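Local coordinates for protein pyridoxamine 5-phosphate-dependent dehydrase (Escherichia coli, PDB 2R0T) that removes the C3'-hydroxyl group from GDP-4-keto-6-deoxy-D-mannose in a combined transamination and deoxygenation, a step in the biosynthesis of L-colitose, at residues V88-T93 / I335-F340; I109-L114 / A361-K366. The protein carries 1 engineered substitution. One frame throughout, in Å; residues are numbered along the deposited sequence.

Interaction 1. Residues V88-T93 / I335-F340; sequences VSWSTT and IVTGNF. With PGU (N-({3-hydroxy-2-methyl-5-[(phosphonooxy)methyl]pyridin-4-yl}methyl)-L-glutamic acid), chain C.
Ile335 to Gly338 form a type II' beta turn, closed by Gly338 N to Ile335 O, and its middle residues Val336 and Thr337 lie against Ser89 and Trp90. Segment 88-93 lines the cofactor pocket of an enzyme with the aspartate aminotransferase fold, and the turn packs against it. Segment 88-93 leads into helix 91-99. Thr337 carries the join with both branches. With chi1 at 78°, OG1 is held toward Ser89 O, to which it donates over 3.2 Å, tilted 27° from the carbonyl plane. Its methyl, CG2, meets the six-membered ring of Trp90 obliquely and tightly, 3.2 Å from CE3. PGU lies over one face of that indole, its CB 3.6 Å from Trp90 CE2. Ser91 OG lies over the opposite face and is hydrogen-bonded to His217 O of the second subunit. Ser89 OG donates to Thr93 OG1 over 2.7 Å, and Thr93 OG1 is also hydrogen-bonded to Asp161 OD2. Phe340 brings CE1 to within 3.8 Å of Ser91 CA. Val88 CG1 rests on Val336 CB at 4.1 Å. Val336 CG1 packs 3.7 Å from the buried Trp90 N, which has no hydrogen-bond partner in the model.

Interaction 2. Residues I109-L114 / A361-K366; sequences IDINTL and AEYLDK
Ile109 and Leu364 meet methyl to methyl where a loop packs on a helix. Segment 109-114 is the turn that follows strand 103-107, and segment 361-366 belongs to helix 359-367. The join between the two is apolar. The side chain of Ile109 can be followed outward. Its CB still stands off from the helix, 5.2 Å from Ala361 N. CG1 comes next and closes to 3.8 Å from Ala361 N. It is placed there by a chi1 of 44°, with CG1 between the backbone N and the carbonyl carbon. The other branch, CG2, turns to Val88 of segment 88-93. The tip, CD1, ends 3.5 Å from Leu364 CD1, and the two side chains cross at about a right angle. Leu364 CD1 is shared, for Leu114 CD2 also touches it at 4.1 Å. Ile111 makes the other half of the contact. Its CD1 comes in at the edge of the Tyr363 ring, near the ring plane, 3.5 Å from CD2. The same methyl lies 3.9 Å from Tyr363 CB. The far end of Tyr363 is held elsewhere, with OH hydrogen-bonded to Ile310 O. The turn is shaped by Asp110. Its OD1 accepts from Thr113 N over 3.1 Å, met from above the carboxylate plane, in an Asx motif. Asp110 O accepts from Leu114 N. Near the start of the helix, Ala361 N is hydrogen-bonded to Asp108 OD2, and Asn360 ND2 is hydrogen-bonded to Ile109 O. The contact thus ties the end of strand 103-107, in the large mixed sheet, to helix 359-367. Leu114 and Tyr363 also pack on strand 305-310 of a small antiparallel sheet, and the helix leads into strand 368-372 of that sheet.

In the fold
Interactions 1 and 2 are neighbours, with centres about 11 Å apart. Segment 335-340 rests on the helix of interaction 2. Asn339 N is hydrogen-bonded to Asp365 OD2 at 2.8 Å, and Leu364 CD2 packs on Gly338 CA at 3.6 Å. The first segments also touch, Val88 CG2 lying 3.9 Å from Ile109 CG2. The two contacts differ in their relation to the cofactor. Interaction 1 lies directly at PGU, the trapped adduct of pyridoxal phosphate and glutamate. Interaction 2 lies behind it, with the side chain of Ile109 about 12 Å from PGU. The second subunit touches interaction 1 but not interaction 2, and its Asn250 and Arg252 bind the same PGU.

Interaction 1. Residues V88-T93 / I335-F340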
# COMPACT_ATOMS: atom_id res chain seq x y z
N VAL A 88 -2.80 23.49 -2.52
CA VAL A 88 -3.73 22.95 -1.53
C VAL A 88 -4.28 21.59 -1.97
O VAL A 88 -4.89 21.50 -3.05
CB VAL A 88 -4.93 23.91 -1.29
CG1 VAL A 88 -5.87 23.34 -0.22
CG2 VAL A 88 -4.41 25.28 -0.84
N SER A 89 -4.03 20.57 -1.16
CA SER A 89 -4.51 19.20 -1.39
C SER A 89 -4.02 18.38 -0.21
O SER A 89 -3.28 18.90 0.62
CB SER A 89 -3.87 18.63 -2.67
OG SER A 89 -4.55 17.46 -3.05
N TRP A 90 -4.41 17.10 -0.19
CA TRP A 90 -3.90 16.12 0.76
C TRP A 90 -2.41 15.78 0.48
O TRP A 90 -1.85 15.86 -0.66
CB TRP A 90 -4.72 14.83 0.66
CG TRP A 90 -4.42 13.90 1.80
CD1 TRP A 90 -3.87 12.65 1.75
CD2 TRP A 90 -4.62 14.21 3.17
NE1 TRP A 90 -3.74 12.14 3.03
CE2 TRP A 90 -4.20 13.09 3.91
CE3 TRP A 90 -5.15 15.31 3.84
CZ2 TRP A 90 -4.22 13.08 5.28
CZ3 TRP A 90 -5.26 15.27 5.19
CH2 TRP A 90 -4.78 14.17 5.91
N SER A 91 -1.71 15.48 1.56
CA SER A 91 -0.32 15.15 1.42
C SER A 91 0.01 14.11 0.32
O SER A 91 1.01 14.21 -0.38
CB SER A 91 0.24 14.69 2.79
OG SER A 91 -0.30 13.45 3.21
N THR A 92 -0.80 13.04 0.27
CA THR A 92 -0.42 11.94 -0.58
C THR A 92 -0.73 12.25 -2.00
O THR A 92 -0.62 11.39 -2.82
CB THR A 92 -1.03 10.58 -0.21
OG1 THR A 92 -2.46 10.67 -0.29
CG2 THR A 92 -0.59 10.10 1.16
N THR A 93 -1.13 13.46 -2.31
CA THR A 93 -1.24 13.83 -3.72
C THR A 93 0.22 14.13 -4.12
O THR A 93 0.64 13.93 -5.25
CB THR A 93 -1.91 15.21 -3.81
OG1 THR A 93 -3.26 15.08 -3.37
CG2 THR A 93 -1.87 15.73 -5.22
N ILE A 335 -9.10 23.90 5.79
CA ILE A 335 -9.62 23.46 4.53
C ILE A 335 -8.58 22.50 4.01
O ILE A 335 -7.47 22.93 3.69
CB ILE A 335 -9.82 24.64 3.54
CG1 ILE A 335 -11.02 25.48 3.97
CG2 ILE A 335 -10.04 24.14 2.11
CD1 ILE A 335 -11.03 26.86 3.40
N VAL A 336 -9.00 21.23 3.85
CA VAL A 336 -8.12 20.16 3.37
C VAL A 336 -6.96 20.20 4.34
O VAL A 336 -7.18 19.98 5.51
CB VAL A 336 -7.64 20.36 1.91
CG1 VAL A 336 -6.94 19.11 1.52
CG2 VAL A 336 -8.86 20.56 1.05
N THR A 337 -5.75 20.57 3.92
CA THR A 337 -4.69 20.72 4.90
C THR A 337 -4.10 22.13 4.91
O THR A 337 -3.03 22.36 5.43
CB THR A 337 -3.60 19.68 4.71
OG1 THR A 337 -2.75 20.05 3.61
CG2 THR A 337 -4.27 18.34 4.45
N GLY A 338 -4.81 23.10 4.35
CA GLY A 338 -4.30 24.47 4.32
C GLY A 338 -3.25 24.55 3.23
O GLY A 338 -3.22 23.71 2.35
N ASN A 339 -2.32 25.47 3.39
CA ASN A 339 -1.25 25.66 2.42
C ASN A 339 -0.19 24.58 2.62
O ASN A 339 0.45 24.54 3.66
CB ASN A 339 -0.59 27.04 2.64
CG ASN A 339 0.57 27.28 1.70
OD1 ASN A 339 0.75 26.53 0.76
ND2 ASN A 339 1.38 28.30 1.97
N PHE A 340 0.00 23.71 1.64
CA PHE A 340 0.98 22.66 1.82
C PHE A 340 2.40 23.16 1.92
O PHE A 340 3.29 22.57 2.56
CB PHE A 340 0.88 21.71 0.63
CG PHE A 340 1.55 20.39 0.88
CD1 PHE A 340 1.02 19.51 1.80
CD2 PHE A 340 2.77 20.11 0.32
CE1 PHE A 340 1.63 18.31 2.12
CE2 PHE A 340 3.41 18.92 0.64
CZ PHE A 340 2.81 18.02 1.53
N1 PGU C . -6.21 12.68 -2.31
C2 PGU C . -7.06 13.58 -1.89
C2A PGU C . -7.17 14.85 -2.69
C3 PGU C . -7.84 13.35 -0.71
O3 PGU C . -8.73 14.25 -0.25
C4 PGU C . -7.66 12.17 0.03
C4A PGU C . -8.43 11.94 1.31
C5 PGU C . -6.68 11.27 -0.45
C6 PGU C . -6.00 11.54 -1.63
C5A PGU C . -6.34 10.02 0.32
O4P PGU C . -7.18 8.99 -0.01
P PGU C . -7.16 7.92 1.14
O1P PGU C . -8.20 6.80 0.68
O2P PGU C . -7.62 8.58 2.49
O3P PGU C . -5.70 7.41 1.39
N PGU C . -7.91 12.83 2.38
CA PGU C . -8.49 12.48 3.72
CB PGU C . -7.44 11.65 4.51
CG PGU C . -8.18 10.67 5.40
CD PGU C . -7.29 9.48 5.69
OE1 PGU C . -6.91 9.27 6.89
OE2 PGU C . -6.94 8.66 4.73
C PGU C . -8.78 13.78 4.51
O PGU C . -8.86 13.74 5.79
OXT PGU C . -8.90 14.91 3.89

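Interaction 2. Residues I109-L114 / A361-K366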
# COMPACT_ATOMS: atom_id res chain seq x y z
N ILE A 109 -3.91 28.77 -5.76
CA ILE A 109 -5.27 28.38 -6.03
C ILE A 109 -5.98 29.66 -6.25
O ILE A 109 -5.47 30.73 -5.89
CB ILE A 109 -5.91 27.87 -4.74
CG1 ILE A 109 -5.56 28.81 -3.58
CG2 ILE A 109 -5.40 26.50 -4.43
CD1 ILE A 109 -6.59 28.63 -2.46
N ASP A 110 -7.16 29.50 -6.82
CA ASP A 110 -8.09 30.57 -7.03
C ASP A 110 -8.85 30.61 -5.67
O ASP A 110 -9.36 29.61 -5.20
CB ASP A 110 -9.10 30.14 -8.08
CG ASP A 110 -10.21 31.16 -8.25
OD1 ASP A 110 -10.80 31.62 -7.24
OD2 ASP A 110 -10.48 31.52 -9.40
N ILE A 111 -8.91 31.77 -5.04
CA ILE A 111 -9.56 31.85 -3.75
C ILE A 111 -11.09 31.70 -3.79
O ILE A 111 -11.73 31.44 -2.77
CB ILE A 111 -9.01 33.03 -2.89
CG1 ILE A 111 -9.16 32.77 -1.35
CG2 ILE A 111 -9.53 34.35 -3.45
CD1 ILE A 111 -7.91 33.01 -0.43
N ASN A 112 -11.68 31.77 -4.98
CA ASN A 112 -13.10 31.55 -5.09
C ASN A 112 -13.43 30.09 -5.27
O ASN A 112 -14.17 29.49 -4.49
CB ASN A 112 -13.70 32.43 -6.17
CG ASN A 112 -13.60 33.88 -5.76
OD1 ASN A 112 -14.19 34.29 -4.74
ND2 ASN A 112 -12.66 34.58 -6.38
N THR A 113 -12.85 29.50 -6.28
CA THR A 113 -13.12 28.08 -6.49
C THR A 113 -12.32 27.14 -5.56
O THR A 113 -12.65 25.96 -5.34
CB THR A 113 -12.75 27.79 -7.94
OG1 THR A 113 -11.34 27.98 -8.05
CG2 THR A 113 -13.43 28.89 -8.81
N LEU A 114 -11.25 27.69 -4.99
CA LEU A 114 -10.38 26.89 -4.14
C LEU A 114 -9.65 25.89 -5.00
O LEU A 114 -8.81 25.13 -4.49
CB LEU A 114 -11.12 26.11 -3.06
CG LEU A 114 -11.76 27.02 -2.01
CD1 LEU A 114 -12.13 26.26 -0.78
CD2 LEU A 114 -10.96 28.31 -1.68
N ALA A 361 -3.19 30.64 -1.21
CA ALA A 361 -3.11 29.46 -0.35
C ALA A 361 -2.79 29.91 1.08
O ALA A 361 -3.25 29.35 2.09
CB ALA A 361 -1.94 28.62 -0.86
N GLU A 362 -1.93 30.91 1.11
CA GLU A 362 -1.46 31.50 2.37
C GLU A 362 -2.62 32.14 3.08
O GLU A 362 -2.85 31.94 4.28
CB GLU A 362 -0.38 32.56 2.04
CG GLU A 362 1.07 32.18 2.43
CD GLU A 362 2.18 33.14 1.91
OE1 GLU A 362 2.16 34.35 2.25
OE2 GLU A 362 3.09 32.65 1.19
N TYR A 363 -3.38 32.93 2.34
CA TYR A 363 -4.51 33.56 3.00
C TYR A 363 -5.46 32.47 3.53
O TYR A 363 -5.98 32.47 4.67
CB TYR A 363 -5.21 34.40 1.95
CG TYR A 363 -6.28 35.20 2.62
CD1 TYR A 363 -5.96 36.27 3.41
CD2 TYR A 363 -7.61 34.82 2.55
CE1 TYR A 363 -6.91 36.97 4.07
CE2 TYR A 363 -8.58 35.55 3.19
CZ TYR A 363 -8.23 36.62 3.95
OH TYR A 363 -9.16 37.36 4.63
N LEU A 364 -5.72 31.51 2.66
CA LEU A 364 -6.60 30.43 3.06
C LEU A 364 -6.04 29.77 4.32
O LEU A 364 -6.76 29.46 5.27
CB LEU A 364 -6.55 29.37 1.97
CG LEU A 364 -7.29 28.05 2.16
CD1 LEU A 364 -7.71 27.65 0.73
CD2 LEU A 364 -6.42 26.95 2.77
N ASP A 365 -4.75 29.46 4.30
CA ASP A 365 -4.13 28.79 5.41
C ASP A 365 -4.46 29.45 6.74
O ASP A 365 -4.61 28.76 7.76
CB ASP A 365 -2.64 28.82 5.27
CG ASP A 365 -2.02 27.81 6.18
OD1 ASP A 365 -1.47 28.21 7.22
OD2 ASP A 365 -2.20 26.61 5.93
N LYS A 366 -4.51 30.77 6.75
CA LYS A 366 -4.80 31.48 7.99
C LYS A 366 -6.25 31.85 8.20
O LYS A 366 -6.67 32.14 9.32
CB LYS A 366 -3.96 32.75 8.14
CG LYS A 366 -2.54 32.57 7.68
CD LYS A 366 -2.29 33.51 6.50
CE LYS A 366 -0.94 33.26 5.80
NZ LYS A 366 -0.89 33.87 4.43